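Local coordinates for inactivation-no-after-potential D protein (Drosophila melanogaster, PDB 5F67) that uses its third PDZ domain to recognise the tail of the TRP channel, probably as a scaffold of the fly's visual signalling machinery, at residues Glu83-Tyr86 with Asp87-Thr90. Residues are numbered along the deposited sequence; the frame is centred on the assembly and turned at random.
Sequences ESNY and DDAT
The ring of Y86 lies against the methyl of T90, one turn further along helix 86-95. T90 CG2 sits 3.7 Å from the ring centroid and 18° off its normal, which defines a CH-pi contact over one face; the offset runs toward the phenol end, where CZ is the nearest ring atom at 3.6 Å. Y86 swings its ring away from the backbone N (chi1 -177°), along the helix side toward this methyl. The other branch of T90 folds back on the backbone: OG1 donates to Y86 O at 2.8 Å, while T90 N reaches the same oxygen at 3.0 Å from the opposite face of the carbonyl plane. Replacing T90 with a valine would probably leave Y86 O with the backbone N-H as its one donor of the two.

At the helix start N85 is the N-cap. Its OD1 accepts from D88 N at 2.7 Å, with an N-H...O angle of 164°. N85 O then takes A89 N, the first main-chain bond of the turn. Both Y86 and T90 also touch V39 of strand 37-44, and T90 packs on an apolar side chain of the bound peptide, consistent with the canonical PDZ groove between this helix and that strand. Chemically, T90 is thus split, its hydroxyl spent on the helix backbone and its methyl on the Y86 ring.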
ATOM      1  N   GLU A  83       5.141   5.920  10.894  1.00 21.44           N
ATOM      2  CA  GLU A  83       4.808   7.219  11.473  1.00 22.48           C
ATOM      3  C   GLU A  83       4.475   8.282  10.424  1.00 22.97           C
ATOM      4  O   GLU A  83       4.405   9.471  10.746  1.00 21.30           O
ATOM      5  CB  GLU A  83       5.954   7.706  12.366  1.00 24.70           C
ATOM      6  CG  GLU A  83       6.384   6.708  13.453  1.00 27.30           C
ATOM      7  CD  GLU A  83       5.352   6.551  14.563  1.00 46.42           C
ATOM      8  OE1 GLU A  83       4.484   7.438  14.716  1.00 38.62           O
ATOM      9  OE2 GLU A  83       5.415   5.540  15.294  1.00 52.92           O
ATOM     10  N   SER A  84       4.253   7.858   9.181  1.00 16.09           N
ATOM     11  CA  SER A  84       3.979   8.803   8.095  1.00 13.11           C
ATOM     12  C   SER A  84       2.562   9.350   8.170  1.00 16.29           C
ATOM     13  O   SER A  84       1.628   8.622   8.527  1.00 17.92           O
ATOM     14  CB  SER A  84       4.170   8.128   6.739  1.00 14.67           C
ATOM     15  OG  SER A  84       5.516   7.713   6.583  1.00 21.98           O
ATOM     16  N   ASN A  85       2.403  10.626   7.830  1.00 14.10           N
ATOM     17  CA  ASN A  85       1.066  11.176   7.643  1.00 12.59           C
ATOM     18  C   ASN A  85       0.592  10.878   6.220  1.00 17.37           C
ATOM     19  O   ASN A  85       1.319  10.255   5.434  1.00 14.89           O
ATOM     20  CB  ASN A  85       1.020  12.675   7.968  1.00 19.14           C
ATOM     21  CG  ASN A  85       1.897  13.523   7.047  1.00 21.54           C
ATOM     22  OD1 ASN A  85       2.110  13.195   5.878  1.00 18.84           O
ATOM     23  ND2 ASN A  85       2.371  14.658   7.571  1.00 28.01           N
ATOM     24  N   TYR A  86      -0.619  11.309   5.892  1.00 12.05           N
ATOM     25  CA  TYR A  86      -1.209  10.990   4.597  1.00 13.67           C
ATOM     26  C   TYR A  86      -0.402  11.597   3.445  1.00 15.21           C
ATOM     27  O   TYR A  86      -0.140  10.927   2.441  1.00 13.17           O
ATOM     28  CB  TYR A  86      -2.666  11.472   4.543  1.00 10.86           C
ATOM     29  CG  TYR A  86      -3.360  11.105   3.246  1.00 10.66           C
ATOM     30  CD1 TYR A  86      -3.965   9.863   3.084  1.00 13.28           C
ATOM     31  CD2 TYR A  86      -3.389  11.990   2.180  1.00 10.94           C
ATOM     32  CE1 TYR A  86      -4.588   9.518   1.876  1.00 11.04           C
ATOM     33  CE2 TYR A  86      -4.011  11.652   0.976  1.00 10.84           C
ATOM     34  CZ  TYR A  86      -4.613  10.420   0.837  1.00 13.41           C
ATOM     35  OH  TYR A  86      -5.220  10.084  -0.367  1.00 14.77           O
ATOM     36  N   ASP A  87      -0.006  12.859   3.586  1.00 12.38           N
ATOM     37  CA  ASP A  87       0.734  13.534   2.518  1.00 14.94           C
ATOM     38  C   ASP A  87       2.064  12.848   2.249  1.00 16.24           C
ATOM     39  O   ASP A  87       2.468  12.664   1.096  1.00 16.93           O
ATOM     40  CB  ASP A  87       0.999  14.998   2.879  1.00 18.19           C
ATOM     41  CG  ASP A  87      -0.261  15.833   2.908  1.00 31.97           C
ATOM     42  OD1 ASP A  87      -1.296  15.384   2.378  1.00 24.77           O
ATOM     43  OD2 ASP A  87      -0.203  16.949   3.460  1.00 30.49           O
ATOM     44  N   ASP A  88       2.761  12.476   3.315  1.00 14.77           N
ATOM     45  CA  ASP A  88       4.068  11.859   3.155  1.00 13.71           C
ATOM     46  C   ASP A  88       3.984  10.455   2.570  1.00 16.55           C
ATOM     47  O   ASP A  88       4.773  10.108   1.693  1.00 14.38           O
ATOM     48  CB  ASP A  88       4.842  11.860   4.478  1.00 18.63           C
ATOM     49  CG  ASP A  88       5.218  13.266   4.924  1.00 33.86           C
ATOM     50  OD1 ASP A  88       5.130  14.200   4.093  1.00 50.09           O
ATOM     51  OD2 ASP A  88       5.604  13.435   6.100  1.00 41.82           O
ATOM     52  N   ALA A  89       3.026   9.656   3.031  1.00 11.45           N
ATOM     53  CA  ALA A  89       2.882   8.286   2.515  1.00 12.79           C
ATOM     54  C   ALA A  89       2.462   8.268   1.051  1.00 18.51           C
ATOM     55  O   ALA A  89       3.037   7.531   0.236  1.00 14.71           O
ATOM     56  CB  ALA A  89       1.885   7.490   3.355  1.00 15.01           C
ATOM     57  N   THR A  90       1.458   9.066   0.704  1.00 13.13           N
ATOM     58  CA  THR A  90       1.047   9.144  -0.697  1.00 13.63           C
ATOM     59  C   THR A  90       2.178   9.697  -1.559  1.00 16.32           C
ATOM     60  O   THR A  90       2.348   9.272  -2.699  1.00 15.25           O
ATOM     61  CB  THR A  90      -0.249   9.968  -0.900  1.00 17.08           C
ATOM     62  OG1 THR A  90      -0.095  11.271  -0.332  1.00 15.19           O
ATOM     63  CG2 THR A  90      -1.424   9.260  -0.235  1.00 10.89           C
TER